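Local coordinates for 1-acyl-sn-glycerol-3-phosphate acyltransferase (PDB 5KYM), which catalyses transfer of an acyl chain to 1-acyl-sn-glycerol 3-phosphate as an integral membrane acyltransferase, a step in phospholipid synthesis, at residues R76-V81 / T179-P185; L92-V97 / V207-I211; T158-G163 / Y192-G198; F168-M174 / E223-R227. One frame throughout, in Å; residues are numbered along the deposited sequence.

Contact 1: R76-V81 / T179-P185; sequences RNFIVV and TGVPVLP
Arg-76 meets Pro-182 at the start of a parallel strand pair, 79-81 with 183-185, in the central mixed sheet of the α/β acyltransferase fold; the two short strand axes run at 29° to each other. The arginine leaves the backbone with CG anti to N (chi1 172°) and bends at chi3, which brings Pro-182 CD over one face of the guanidinium, 3.5 Å from NH1. NH1 also donates to the Asn-77 carbonyl, arriving from above its plane. Asn-77 ND2 donates to the carbonyls of Leu-145 and Val-149. Phe-78 lies beside Leu-184, pointing the same way, with Phe-78 CE1 4.1 Å from Leu-184 CD2. Ile-79 is gripped at both backbone polar atoms, giving from N to Pro-182 O (2.8 Å, 160° at the hydrogen) and accepting at O from Leu-184 N (2.9 Å). Bonding to the residues flanking Val-183 is the signature of parallel pairing. The Ile-79 side chain crosses that of Val-181 at about a right angle, Ile-79 CG1 3.5 Å from Val-181 CG2, on a face covered by Leu-145. Val-80 points to the other face and directs its backbone bonds to strand 151-153. Val-81 resumes the pattern, N to Leu-184 O at 3.1 Å, while its CG2 sits 3.7 Å from Val-183 CG1, where Val-230 of helix 223-243 touches both valines.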
loop_
_atom_site.group_PDB
_atom_site.type_symbol
_atom_site.label_atom_id
_atom_site.label_comp_id
_atom_site.label_asym_id
_atom_site.label_seq_id
_atom_site.Cartn_x
_atom_site.Cartn_y
_atom_site.Cartn_z
ATOM N N ARG A 76 -7.006 2.805 16.400
ATOM C CA ARG A 76 -5.596 2.424 16.698
ATOM C C ARG A 76 -4.785 2.381 15.403
ATOM O O ARG A 76 -5.350 2.116 14.355
ATOM C CB ARG A 76 -5.570 1.039 17.378
ATOM C CG ARG A 76 -4.193 0.495 17.534
ATOM C CD ARG A 76 -3.985 -0.519 18.614
ATOM N NE ARG A 76 -2.773 -0.328 19.433
ATOM C CZ ARG A 76 -1.596 0.207 19.081
ATOM N NH1 ARG A 76 -1.349 0.708 17.874
ATOM N NH2 ARG A 76 -0.607 0.242 20.001
ATOM N N ASN A 77 -3.505 2.672 15.434
ATOM C CA ASN A 77 -2.715 2.471 14.220
ATOM C C ASN A 77 -2.221 1.009 14.127
ATOM O O ASN A 77 -2.439 0.204 15.035
ATOM C CB ASN A 77 -1.565 3.484 14.129
ATOM C CG ASN A 77 -0.521 3.260 15.164
ATOM O OD1 ASN A 77 -0.830 2.688 16.210
ATOM N ND2 ASN A 77 0.733 3.679 14.878
ATOM N N PHE A 78 -1.563 0.668 13.017
ATOM C CA PHE A 78 -1.095 -0.697 12.783
ATOM C C PHE A 78 -0.006 -0.689 11.711
ATOM O O PHE A 78 0.309 0.366 11.155
ATOM C CB PHE A 78 -2.271 -1.652 12.456
ATOM C CG PHE A 78 -3.242 -1.100 11.477
ATOM C CD1 PHE A 78 -2.971 -1.142 10.115
ATOM C CD2 PHE A 78 -4.432 -0.511 11.898
ATOM C CE1 PHE A 78 -3.890 -0.584 9.184
ATOM C CE2 PHE A 78 -5.340 0.002 10.973
ATOM C CZ PHE A 78 -5.081 -0.032 9.617
ATOM N N ILE A 79 0.622 -1.843 11.469
ATOM C CA ILE A 79 1.594 -1.967 10.409
ATOM C C ILE A 79 1.073 -2.978 9.413
ATOM O O ILE A 79 1.017 -4.145 9.729
ATOM C CB ILE A 79 2.939 -2.450 10.907
ATOM C CG1 ILE A 79 3.468 -1.555 11.982
ATOM C CG2 ILE A 79 3.935 -2.464 9.739
ATOM C CD1 ILE A 79 4.539 -2.264 12.807
ATOM N N VAL A 80 0.702 -2.521 8.199
ATOM C CA VAL A 80 0.191 -3.418 7.138
ATOM C C VAL A 80 1.407 -4.122 6.622
ATOM O O VAL A 80 2.389 -3.501 6.320
ATOM C CB VAL A 80 -0.582 -2.677 6.014
ATOM C CG1 VAL A 80 -1.089 -3.664 4.976
ATOM C CG2 VAL A 80 -1.762 -1.939 6.575
ATOM N N VAL A 81 1.353 -5.428 6.596
ATOM C CA VAL A 81 2.414 -6.191 6.061
ATOM C C VAL A 81 1.856 -7.012 4.919
ATOM O O VAL A 81 0.981 -7.853 5.101
ATOM C CB VAL A 81 3.103 -7.002 7.146
ATOM C CG1 VAL A 81 4.086 -8.049 6.567
ATOM C CG2 VAL A 81 3.835 -6.037 8.083
ATOM N N THR A 179 8.194 -1.405 18.493
ATOM C CA THR A 179 7.119 -0.452 18.799
ATOM C C THR A 179 5.956 -1.086 19.498
ATOM O O THR A 179 5.132 -0.355 20.045
ATOM C CB THR A 179 6.528 0.213 17.524
ATOM O OG1 THR A 179 5.887 -0.746 16.660
ATOM C CG2 THR A 179 7.618 0.915 16.753
ATOM N N GLY A 180 5.834 -2.408 19.415
ATOM C CA GLY A 180 4.648 -3.087 19.883
ATOM C C GLY A 180 3.321 -2.784 19.209
ATOM O O GLY A 180 2.271 -3.210 19.727
ATOM N N VAL A 181 3.324 -2.125 18.037
ATOM C CA VAL A 181 2.033 -1.907 17.322
ATOM C C VAL A 181 1.648 -3.195 16.547
ATOM O O VAL A 181 2.525 -3.942 16.076
ATOM C CB VAL A 181 1.928 -0.607 16.439
ATOM C CG1 VAL A 181 3.119 0.360 16.629
ATOM C CG2 VAL A 181 1.727 -0.931 14.971
ATOM N N PRO A 182 0.346 -3.445 16.405
ATOM C CA PRO A 182 -0.096 -4.652 15.729
ATOM C C PRO A 182 0.151 -4.663 14.232
ATOM O O PRO A 182 -0.025 -3.659 13.558
ATOM C CB PRO A 182 -1.603 -4.717 15.998
ATOM C CG PRO A 182 -1.972 -3.442 16.669
ATOM C CD PRO A 182 -0.759 -2.624 16.906
ATOM N N VAL A 183 0.602 -5.823 13.758
ATOM C CA VAL A 183 0.805 -6.138 12.344
ATOM C C VAL A 183 -0.528 -6.606 11.770
ATOM O O VAL A 183 -1.254 -7.378 12.416
ATOM C CB VAL A 183 1.894 -7.230 12.221
ATOM C CG1 VAL A 183 1.990 -7.774 10.814
ATOM C CG2 VAL A 183 3.215 -6.638 12.646
ATOM N N LEU A 184 -0.866 -6.132 10.586
ATOM C CA LEU A 184 -2.136 -6.532 9.928
ATOM C C LEU A 184 -1.685 -7.202 8.633
ATOM O O LEU A 184 -1.387 -6.507 7.668
ATOM C CB LEU A 184 -3.076 -5.334 9.665
ATOM C CG LEU A 184 -4.335 -5.618 8.850
ATOM C CD1 LEU A 184 -5.207 -6.501 9.680
ATOM C CD2 LEU A 184 -5.098 -4.438 8.311
ATOM N N PRO A 185 -1.621 -8.547 8.610
ATOM C CA PRO A 185 -1.131 -9.217 7.425
ATOM C C PRO A 185 -2.101 -9.123 6.271
ATOM O O PRO A 185 -3.267 -9.297 6.511
ATOM C CB PRO A 185 -0.997 -10.666 7.871
ATOM C CG PRO A 185 -0.853 -10.582 9.319
ATOM C CD PRO A 185 -1.828 -9.498 9.689
#

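Contact 2: L92-V97 / V207-I211; sequences LILGFV and VFLKI
Leu-92, Phe-96 and Val-97 rest on Leu-209 where helix 89-96 packs against strand 207-211, a helix-on-sheet layer of the α/β acyltransferase fold. The short axes come within 10.6 Å and make an angle of 65°, so the helix crosses the strand rather than following it.

The contact across the two segments is apolar, with no hydrogen bond between them. Val-207, Leu-209 and Ile-211, every second residue of the strand, direct their CB atoms at the helix. Leu-92 and Val-207 meet tip to tip, CD1 and CD2 of the leucine each lying 3.8 Å from the valine CG1. With CG anti to the backbone N (chi1 -151°), Leu-209 drives CD1 into the middle of the group: this methyl is 3.5 Å from Phe-96 CB, 3.8 Å from Val-97 CG2 and 4.0 Å from Leu-92 CG. It is therefore the CB of Phe-96, not the end of its ring, that comes closest to the strand.

A polar interaction borders this patch on the helix side. Lys-54, on helix 38-59, forms a cation-pi contact with the Phe-96 ring and also gives NZ to the Gly-95 carbonyl, tying the packed helix to the N-terminal helical pair that holds the bound lipids. On the other side of the strand, Lys-210 forms a salt bridge with Glu-240 of helix 223-243.

At the far end the remaining apolar pair slides past in opposite directions, Val-97 CG2 standing 4.0 Å from Ile-211 CD1.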
loop_
_atom_site.group_PDB
_atom_site.type_symbol
_atom_site.label_atom_id
_atom_site.label_comp_id
_atom_site.label_asym_id
_atom_site.label_seq_id
_atom_site.Cartn_x
_atom_site.Cartn_y
_atom_site.Cartn_z
ATOM N N LEU A 92 -3.716 0.263 -4.180
ATOM C CA LEU A 92 -4.563 -0.800 -3.683
ATOM C C LEU A 92 -4.654 -0.764 -2.162
ATOM O O LEU A 92 -5.760 -0.672 -1.650
ATOM C CB LEU A 92 -4.031 -2.165 -4.123
ATOM C CG LEU A 92 -4.773 -3.401 -3.668
ATOM C CD1 LEU A 92 -6.083 -3.404 -4.360
ATOM C CD2 LEU A 92 -4.016 -4.648 -3.991
ATOM N N ILE A 93 -3.535 -0.840 -1.422
ATOM C CA ILE A 93 -3.609 -0.825 0.060
ATOM C C ILE A 93 -4.309 0.513 0.518
ATOM O O ILE A 93 -5.123 0.497 1.455
ATOM C CB ILE A 93 -2.245 -0.922 0.774
ATOM C CG1 ILE A 93 -1.319 -2.035 0.294
ATOM C CG2 ILE A 93 -2.417 -1.044 2.267
ATOM C CD1 ILE A 93 -1.819 -3.418 0.494
ATOM N N LEU A 94 -3.973 1.643 -0.140
ATOM C CA LEU A 94 -4.495 2.973 0.247
ATOM C C LEU A 94 -6.017 3.007 0.145
ATOM O O LEU A 94 -6.701 3.451 1.058
ATOM C CB LEU A 94 -3.893 4.082 -0.611
ATOM C CG LEU A 94 -2.448 4.536 -0.316
ATOM C CD1 LEU A 94 -1.854 5.576 -1.255
ATOM C CD2 LEU A 94 -2.404 5.080 1.089
ATOM N N GLY A 95 -6.529 2.482 -0.951
ATOM C CA GLY A 95 -7.946 2.541 -1.236
ATOM C C GLY A 95 -8.808 1.505 -0.560
ATOM O O GLY A 95 -10.010 1.688 -0.442
ATOM N N PHE A 96 -8.211 0.424 -0.088
ATOM C CA PHE A 96 -8.990 -0.697 0.405
ATOM C C PHE A 96 -8.572 -1.257 1.743
ATOM O O PHE A 96 -9.158 -2.226 2.193
ATOM C CB PHE A 96 -8.914 -1.822 -0.635
ATOM C CG PHE A 96 -9.594 -1.490 -1.931
ATOM C CD1 PHE A 96 -10.953 -1.687 -2.082
ATOM C CD2 PHE A 96 -8.891 -1.008 -2.973
ATOM C CE1 PHE A 96 -11.585 -1.392 -3.239
ATOM C CE2 PHE A 96 -9.528 -0.720 -4.160
ATOM C CZ PHE A 96 -10.871 -0.933 -4.294
ATOM N N VAL A 97 -7.554 -0.692 2.381
ATOM C CA VAL A 97 -7.110 -1.194 3.691
ATOM C C VAL A 97 -6.806 -0.039 4.643
ATOM O O VAL A 97 -7.344 0.002 5.745
ATOM C CB VAL A 97 -5.849 -2.033 3.537
ATOM C CG1 VAL A 97 -5.381 -2.573 4.885
ATOM C CG2 VAL A 97 -6.040 -3.098 2.463
ATOM N N VAL A 207 -8.306 -7.809 -9.404
ATOM C CA VAL A 207 -7.398 -7.805 -8.256
ATOM C C VAL A 207 -8.168 -8.335 -7.041
ATOM O O VAL A 207 -9.346 -7.964 -6.846
ATOM C CB VAL A 207 -6.891 -6.389 -7.985
ATOM C CG1 VAL A 207 -5.986 -6.333 -6.764
ATOM C CG2 VAL A 207 -6.166 -5.877 -9.211
ATOM N N PHE A 208 -7.521 -9.190 -6.254
ATOM C CA PHE A 208 -8.047 -9.680 -4.982
ATOM C C PHE A 208 -7.143 -9.296 -3.844
ATOM O O PHE A 208 -5.949 -9.268 -3.970
ATOM C CB PHE A 208 -8.100 -11.194 -4.993
ATOM C CG PHE A 208 -8.962 -11.750 -6.042
ATOM C CD1 PHE A 208 -8.472 -11.939 -7.318
ATOM C CD2 PHE A 208 -10.317 -11.989 -5.778
ATOM C CE1 PHE A 208 -9.313 -12.460 -8.298
ATOM C CE2 PHE A 208 -11.159 -12.496 -6.755
ATOM C CZ PHE A 208 -10.659 -12.744 -8.020
ATOM N N LEU A 209 -7.715 -9.128 -2.693
ATOM C CA LEU A 209 -7.036 -8.594 -1.535
ATOM C C LEU A 209 -7.610 -9.354 -0.382
ATOM O O LEU A 209 -8.822 -9.400 -0.233
ATOM C CB LEU A 209 -7.412 -7.120 -1.432
ATOM C CG LEU A 209 -6.417 -6.204 -0.809
ATOM C CD1 LEU A 209 -7.058 -4.819 -0.720
ATOM C CD2 LEU A 209 -6.132 -6.746 0.556
ATOM N N LYS A 210 -6.783 -9.999 0.415
ATOM C CA LYS A 210 -7.264 -10.676 1.635
ATOM C C LYS A 210 -6.567 -10.105 2.899
ATOM O O LYS A 210 -5.361 -10.250 3.092
ATOM C CB LYS A 210 -7.072 -12.186 1.529
ATOM C CG LYS A 210 -7.484 -12.931 2.784
ATOM C CD LYS A 210 -7.840 -14.370 2.526
ATOM C CE LYS A 210 -7.988 -15.079 3.847
ATOM N NZ LYS A 210 -8.400 -16.464 3.548
ATOM N N ILE A 211 -7.394 -9.502 3.747
ATOM C CA ILE A 211 -6.987 -8.940 4.999
ATOM C C ILE A 211 -7.172 -9.982 6.111
ATOM O O ILE A 211 -8.249 -10.492 6.305
ATOM C CB ILE A 211 -7.812 -7.697 5.298
ATOM C CG1 ILE A 211 -7.808 -6.736 4.103
ATOM C CG2 ILE A 211 -7.157 -6.939 6.439
ATOM C CD1 ILE A 211 -8.635 -5.460 4.280
#

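Contact 3: T158-G163 / Y192-G198; sequences TRSPDG and YHLIPKG
Lys-197 reaches Thr-158 with its ammonium group, NZ giving a hydrogen bond of 3.0 Å to OG1. The threonine hydroxyl in turn donates to the Arg-159 carbonyl, OG1 to O 3.2 Å, so one oxygen joins the lysine to the 158-163 loop. Beyond CG the lysine chain is fully extended, and it is this straightness that carries NZ so far across the surface.

Van der Waals contact accompanies the bond along the same chain. Lys-197 CG lies 3.5 Å from Arg-159 NH2, and Lys-197 CA sits at the guanidinium edge, in its plane; a bend at chi3 (-70°) turns the arginine there. Arg-159 ends the EGTR sequence signature of glycerolipid acyltransferases, which in relatives is linked to the phosphate of the acceptor substrate. Its side chain also touches His-84, the histidine of the HX4D motif, whose backbone is bonded to Ser-160.

The aromatic contact is formed by Tyr-192. Gly-163 N lies over the ring centre, 3.8 Å above its plane, and Gly-163 CA makes a CH-pi contact, 4.2 Å from the centroid and 14° off the normal. Over the same ring, nearer its rim, lies Asp-162 C, while Gln-85 OE1 accepts from the backbone N of Tyr-192.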
loop_
_atom_site.group_PDB
_atom_site.type_symbol
_atom_site.label_atom_id
_atom_site.label_comp_id
_atom_site.label_asym_id
_atom_site.label_seq_id
_atom_site.Cartn_x
_atom_site.Cartn_y
_atom_site.Cartn_z
ATOM N N THR A 158 11.219 -5.539 -2.233
ATOM C CA THR A 158 11.270 -5.421 -3.680
ATOM C C THR A 158 10.012 -6.095 -4.194
ATOM O O THR A 158 9.434 -6.948 -3.524
ATOM C CB THR A 158 12.506 -6.134 -4.267
ATOM O OG1 THR A 158 12.466 -6.067 -5.689
ATOM C CG2 THR A 158 12.550 -7.590 -3.948
ATOM N N ARG A 159 9.614 -5.762 -5.410
ATOM C CA ARG A 159 8.518 -6.486 -6.068
ATOM C C ARG A 159 9.053 -7.794 -6.563
ATOM O O ARG A 159 10.177 -7.880 -7.039
ATOM C CB ARG A 159 7.922 -5.732 -7.237
ATOM C CG ARG A 159 7.598 -4.283 -6.891
ATOM C CD ARG A 159 6.808 -3.598 -7.926
ATOM N NE ARG A 159 7.596 -3.359 -9.125
ATOM C CZ ARG A 159 8.403 -2.338 -9.301
ATOM N NH1 ARG A 159 8.554 -1.441 -8.336
ATOM N NH2 ARG A 159 9.049 -2.186 -10.444
ATOM N N SER A 160 8.248 -8.825 -6.381
ATOM C CA SER A 160 8.459 -10.100 -7.018
ATOM C C SER A 160 8.456 -9.845 -8.510
ATOM O O SER A 160 7.645 -9.075 -9.029
ATOM C CB SER A 160 7.319 -11.047 -6.660
ATOM O OG SER A 160 7.236 -12.161 -7.506
ATOM N N PRO A 161 9.369 -10.489 -9.226
ATOM C CA PRO A 161 9.369 -10.376 -10.657
ATOM C C PRO A 161 8.336 -11.272 -11.362
ATOM O O PRO A 161 7.971 -10.952 -12.456
ATOM C CB PRO A 161 10.784 -10.807 -10.994
ATOM C CG PRO A 161 11.085 -11.873 -10.003
ATOM C CD PRO A 161 10.432 -11.401 -8.755
ATOM N N ASP A 162 7.889 -12.381 -10.759
ATOM C CA ASP A 162 7.009 -13.385 -11.400
ATOM C C ASP A 162 5.707 -13.675 -10.691
ATOM O O ASP A 162 4.959 -14.533 -11.136
ATOM C CB ASP A 162 7.769 -14.687 -11.601
ATOM C CG ASP A 162 8.378 -15.288 -10.297
ATOM O OD1 ASP A 162 8.312 -14.631 -9.234
ATOM O OD2 ASP A 162 9.021 -16.397 -10.379
ATOM N N GLY A 163 5.414 -12.938 -9.595
ATOM C CA GLY A 163 4.216 -13.153 -8.743
ATOM C C GLY A 163 4.429 -13.981 -7.468
ATOM O O GLY A 163 3.656 -13.873 -6.510
ATOM N N TYR A 192 -0.027 -7.985 -9.998
ATOM C CA TYR A 192 1.065 -8.420 -10.887
ATOM C C TYR A 192 0.660 -8.632 -12.374
ATOM O O TYR A 192 1.426 -8.306 -13.263
ATOM C CB TYR A 192 1.782 -9.658 -10.313
ATOM C CG TYR A 192 2.649 -10.356 -11.304
ATOM C CD1 TYR A 192 3.925 -9.876 -11.615
ATOM C CD2 TYR A 192 2.202 -11.463 -11.980
ATOM C CE1 TYR A 192 4.730 -10.482 -12.575
ATOM C CE2 TYR A 192 3.030 -12.109 -12.910
ATOM C CZ TYR A 192 4.285 -11.597 -13.177
ATOM O OH TYR A 192 5.094 -12.190 -14.063
ATOM N N HIS A 193 -0.543 -9.153 -12.633
ATOM C CA HIS A 193 -1.027 -9.290 -14.006
ATOM C C HIS A 193 -1.436 -7.943 -14.561
ATOM O O HIS A 193 -1.455 -7.766 -15.750
ATOM C CB HIS A 193 -2.156 -10.293 -14.107
ATOM C CG HIS A 193 -1.925 -11.540 -13.296
ATOM N ND1 HIS A 193 -0.702 -12.191 -13.267
ATOM C CD2 HIS A 193 -2.721 -12.197 -12.410
ATOM C CE1 HIS A 193 -0.766 -13.216 -12.432
ATOM N NE2 HIS A 193 -1.975 -13.236 -11.895
ATOM N N LEU A 194 -1.714 -6.986 -13.695
ATOM C CA LEU A 194 -2.141 -5.641 -14.056
ATOM C C LEU A 194 -0.978 -4.807 -14.570
ATOM O O LEU A 194 -1.027 -4.266 -15.682
ATOM C CB LEU A 194 -2.764 -5.008 -12.818
ATOM C CG LEU A 194 -3.727 -3.849 -12.883
ATOM C CD1 LEU A 194 -4.574 -3.860 -14.128
ATOM C CD2 LEU A 194 -4.695 -3.929 -11.707
ATOM N N ILE A 195 0.079 -4.715 -13.759
ATOM C CA ILE A 195 1.360 -4.113 -14.196
ATOM C C ILE A 195 2.597 -4.661 -13.418
ATOM O O ILE A 195 2.905 -4.214 -12.300
ATOM C CB ILE A 195 1.272 -2.575 -14.248
ATOM C CG1 ILE A 195 2.488 -2.013 -14.992
ATOM C CG2 ILE A 195 1.097 -1.953 -12.885
ATOM C CD1 ILE A 195 2.376 -0.535 -15.321
ATOM N N PRO A 196 3.317 -5.619 -14.028
ATOM C CA PRO A 196 4.414 -6.366 -13.424
ATOM C C PRO A 196 5.687 -5.604 -13.387
ATOM O O PRO A 196 5.824 -4.644 -14.160
ATOM C CB PRO A 196 4.598 -7.515 -14.388
ATOM C CG PRO A 196 4.316 -6.928 -15.691
ATOM C CD PRO A 196 3.185 -6.008 -15.436
ATOM N N LYS A 197 6.598 -6.004 -12.492
ATOM C CA LYS A 197 7.947 -5.362 -12.409
ATOM C C LYS A 197 8.542 -5.218 -13.783
ATOM O O LYS A 197 8.482 -6.159 -14.592
ATOM C CB LYS A 197 8.919 -6.194 -11.552
ATOM C CG LYS A 197 10.136 -5.440 -11.056
ATOM C CD LYS A 197 10.952 -6.285 -10.078
ATOM C CE LYS A 197 12.005 -5.432 -9.377
ATOM N NZ LYS A 197 13.002 -6.310 -8.657
ATOM N N GLY A 198 9.053 -4.031 -14.077
ATOM C CA GLY A 198 9.699 -3.791 -15.358
ATOM C C GLY A 198 8.851 -3.455 -16.583
ATOM O O GLY A 198 9.401 -2.889 -17.534
#

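Contact 4: F168-M174 / E223-R227; sequences FKKDSLM and EEELR
Glu-223 and Arg-227, one turn apart on helix 223-243, reach into the loop that leads into helix 174-177, joining the two beside the mixed acyltransferase sheet; the loop makes a type II beta turn from Lys-169 to Ser-172. Glu-223 starts with CG anti to the backbone N (chi1 -177°) and bends at chi2 (-83°), bringing OE2 to the Leu-173 backbone N at 3.1 Å, a weak hydrogen bond. The same carboxylate is clamped by Arg-227: NH1 lies 2.7 Å from OE1 in a salt bridge and 3.0 Å from OE2, which accepts through its syn lone pair in the guanidinium plane. Asp-171 OD1 comes within 4.1 Å of Glu-223 OE1, a like-charge approach that Arg-227, and Lys-170 paired with the aspartate, would be expected to ease.

Arg-227 runs extended to CD and bends at chi3, which sets Lys-170 CA over one face of its guanidinium. Its aliphatic part is hemmed in, with Arg-227 CG at the edge of the Phe-168 ring and Leu-173 CD1 3.6 Å from Arg-227 CG. The turn itself is braced by Ser-172 OG, which donates to Lys-169 O at 2.7 Å in the carbonyl plane.

Leu-173 crosses Leu-226 at about a right angle, Leu-173 CD2 to Leu-226 CG 4.1 Å. Bent at chi2 and chi3, Met-174 lays its CE methyl 3.4 Å from Glu-223 CB.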
loop_
_atom_site.group_PDB
_atom_site.type_symbol
_atom_site.label_atom_id
_atom_site.label_comp_id
_atom_site.label_asym_id
_atom_site.label_seq_id
_atom_site.Cartn_x
_atom_site.Cartn_y
_atom_site.Cartn_z
ATOM N N PHE A 168 10.930 -13.057 3.303
ATOM C CA PHE A 168 10.895 -11.766 4.008
ATOM C C PHE A 168 12.337 -11.482 4.439
ATOM O O PHE A 168 12.943 -12.309 5.083
ATOM C CB PHE A 168 9.897 -11.808 5.198
ATOM C CG PHE A 168 8.408 -11.736 4.806
ATOM C CD1 PHE A 168 7.944 -11.965 3.512
ATOM C CD2 PHE A 168 7.468 -11.375 5.753
ATOM C CE1 PHE A 168 6.600 -11.850 3.182
ATOM C CE2 PHE A 168 6.130 -11.263 5.439
ATOM C CZ PHE A 168 5.701 -11.554 4.159
ATOM N N LYS A 169 12.907 -10.356 4.029
ATOM C CA LYS A 169 14.277 -9.996 4.398
ATOM C C LYS A 169 14.418 -10.061 5.945
ATOM O O LYS A 169 13.482 -9.789 6.688
ATOM C CB LYS A 169 14.690 -8.599 3.821
ATOM C CG LYS A 169 14.816 -8.426 2.283
ATOM C CD LYS A 169 15.530 -9.599 1.520
ATOM C CE LYS A 169 15.171 -9.708 0.012
ATOM N NZ LYS A 169 13.823 -10.330 -0.426
ATOM N N LYS A 170 15.585 -10.480 6.423
ATOM C CA LYS A 170 15.899 -10.546 7.863
ATOM C C LYS A 170 15.789 -9.142 8.460
ATOM O O LYS A 170 16.126 -8.161 7.839
ATOM C CB LYS A 170 17.308 -11.183 8.076
ATOM C CG LYS A 170 17.887 -11.258 9.503
ATOM C CD LYS A 170 19.353 -10.768 9.527
ATOM C CE LYS A 170 20.194 -11.314 10.680
ATOM N NZ LYS A 170 19.520 -11.072 11.984
ATOM N N ASP A 171 15.295 -9.079 9.675
ATOM C CA ASP A 171 14.987 -7.830 10.412
ATOM C C ASP A 171 13.889 -6.981 9.774
ATOM O O ASP A 171 13.750 -5.815 10.150
ATOM C CB ASP A 171 16.251 -6.972 10.701
ATOM C CG ASP A 171 17.317 -7.720 11.552
ATOM O OD1 ASP A 171 16.986 -8.563 12.440
ATOM O OD2 ASP A 171 18.519 -7.441 11.343
ATOM N N SER A 172 13.078 -7.546 8.871
ATOM C CA SER A 172 12.052 -6.755 8.167
ATOM C C SER A 172 10.915 -6.361 9.116
ATOM O O SER A 172 10.482 -5.211 9.126
ATOM C CB SER A 172 11.561 -7.445 6.912
ATOM O OG SER A 172 11.054 -8.756 7.115
ATOM N N LEU A 173 10.507 -7.280 9.990
ATOM C CA LEU A 173 9.533 -6.951 11.047
ATOM C C LEU A 173 10.044 -6.256 12.308
ATOM O O LEU A 173 9.275 -5.947 13.193
ATOM C CB LEU A 173 8.665 -8.178 11.411
ATOM C CG LEU A 173 7.530 -8.115 10.375
ATOM C CD1 LEU A 173 7.735 -9.264 9.444
ATOM C CD2 LEU A 173 6.161 -8.053 11.006
ATOM N N MET A 174 11.293 -5.901 12.348
ATOM C CA MET A 174 11.783 -5.130 13.471
ATOM C C MET A 174 10.921 -3.902 13.779
ATOM O O MET A 174 10.786 -3.585 14.958
ATOM C CB MET A 174 13.250 -4.740 13.276
ATOM C CG MET A 174 13.937 -4.370 14.587
ATOM S SD MET A 174 13.912 -5.665 15.867
ATOM C CE MET A 174 14.926 -6.970 15.143
ATOM N N GLU A 223 11.915 -11.019 16.822
ATOM C CA GLU A 223 11.594 -10.488 15.479
ATOM C C GLU A 223 11.538 -11.589 14.477
ATOM O O GLU A 223 10.673 -11.587 13.613
ATOM C CB GLU A 223 12.664 -9.504 15.009
ATOM C CG GLU A 223 12.360 -8.862 13.648
ATOM C CD GLU A 223 12.746 -9.697 12.434
ATOM O OE1 GLU A 223 13.495 -10.693 12.644
ATOM O OE2 GLU A 223 12.332 -9.356 11.280
ATOM N N GLU A 224 12.496 -12.496 14.557
ATOM C CA GLU A 224 12.604 -13.596 13.622
ATOM C C GLU A 224 11.441 -14.575 13.681
ATOM O O GLU A 224 11.154 -15.197 12.686
ATOM C CB GLU A 224 13.924 -14.332 13.861
ATOM C CG GLU A 224 14.461 -15.114 12.687
ATOM C CD GLU A 224 14.859 -16.509 13.107
ATOM O OE1 GLU A 224 16.042 -16.685 13.487
ATOM O OE2 GLU A 224 13.941 -17.390 13.111
ATOM N N GLU A 225 10.776 -14.701 14.822
ATOM C CA GLU A 225 9.694 -15.672 15.010
ATOM C C GLU A 225 8.363 -15.096 14.523
ATOM O O GLU A 225 7.505 -15.806 14.001
ATOM C CB GLU A 225 9.617 -16.091 16.474
ATOM C CG GLU A 225 8.579 -17.177 16.789
ATOM C CD GLU A 225 8.277 -17.305 18.288
ATOM O OE1 GLU A 225 9.297 -17.539 18.968
ATOM O OE2 GLU A 225 7.078 -17.200 18.767
ATOM N N LEU A 226 8.190 -13.810 14.744
ATOM C CA LEU A 226 7.036 -13.016 14.272
ATOM C C LEU A 226 6.999 -12.966 12.773
ATOM O O LEU A 226 5.938 -13.132 12.147
ATOM C CB LEU A 226 7.153 -11.553 14.820
ATOM C CG LEU A 226 6.252 -10.462 14.261
ATOM C CD1 LEU A 226 4.786 -10.723 14.494
ATOM C CD2 LEU A 226 6.618 -9.151 14.905
ATOM N N ARG A 227 8.178 -12.714 12.205
ATOM C CA ARG A 227 8.346 -12.605 10.758
ATOM C C ARG A 227 7.919 -13.847 10.050
ATOM O O ARG A 227 7.208 -13.789 9.063
ATOM C CB ARG A 227 9.777 -12.286 10.391
ATOM C CG ARG A 227 9.965 -12.000 8.919
ATOM C CD ARG A 227 11.367 -11.514 8.625
ATOM N NE ARG A 227 12.200 -12.703 8.699
ATOM C CZ ARG A 227 13.228 -12.877 9.498
ATOM N NH1 ARG A 227 13.647 -11.903 10.288
ATOM N NH2 ARG A 227 13.865 -14.046 9.485
#

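Overall arrangement
The first segments of all four contacts precede all the second ones along the chain; contact 3 is nested within the loop closed by contact 2, and every other pair of contacts crosses. Contacts 1 and 2 reach neighbouring strands of the mixed sheet, their centres about 16 Å apart, and touch where Leu-184 packs on Ile-211 and Val-97. On the Val-81 and Val-183 face, contact 4 touches contact 1 through Leu-173 and Phe-168, their centres about 13 Å apart. Contact 3 touches contact 2 through Leu-194 and Val-207, its centre about 25 Å from that of contact 1. Helices 89-96 and 223-243 thus flank the sheet, and contact 3 ties the EGTR loop to segment 192-198, just after strand 183-189.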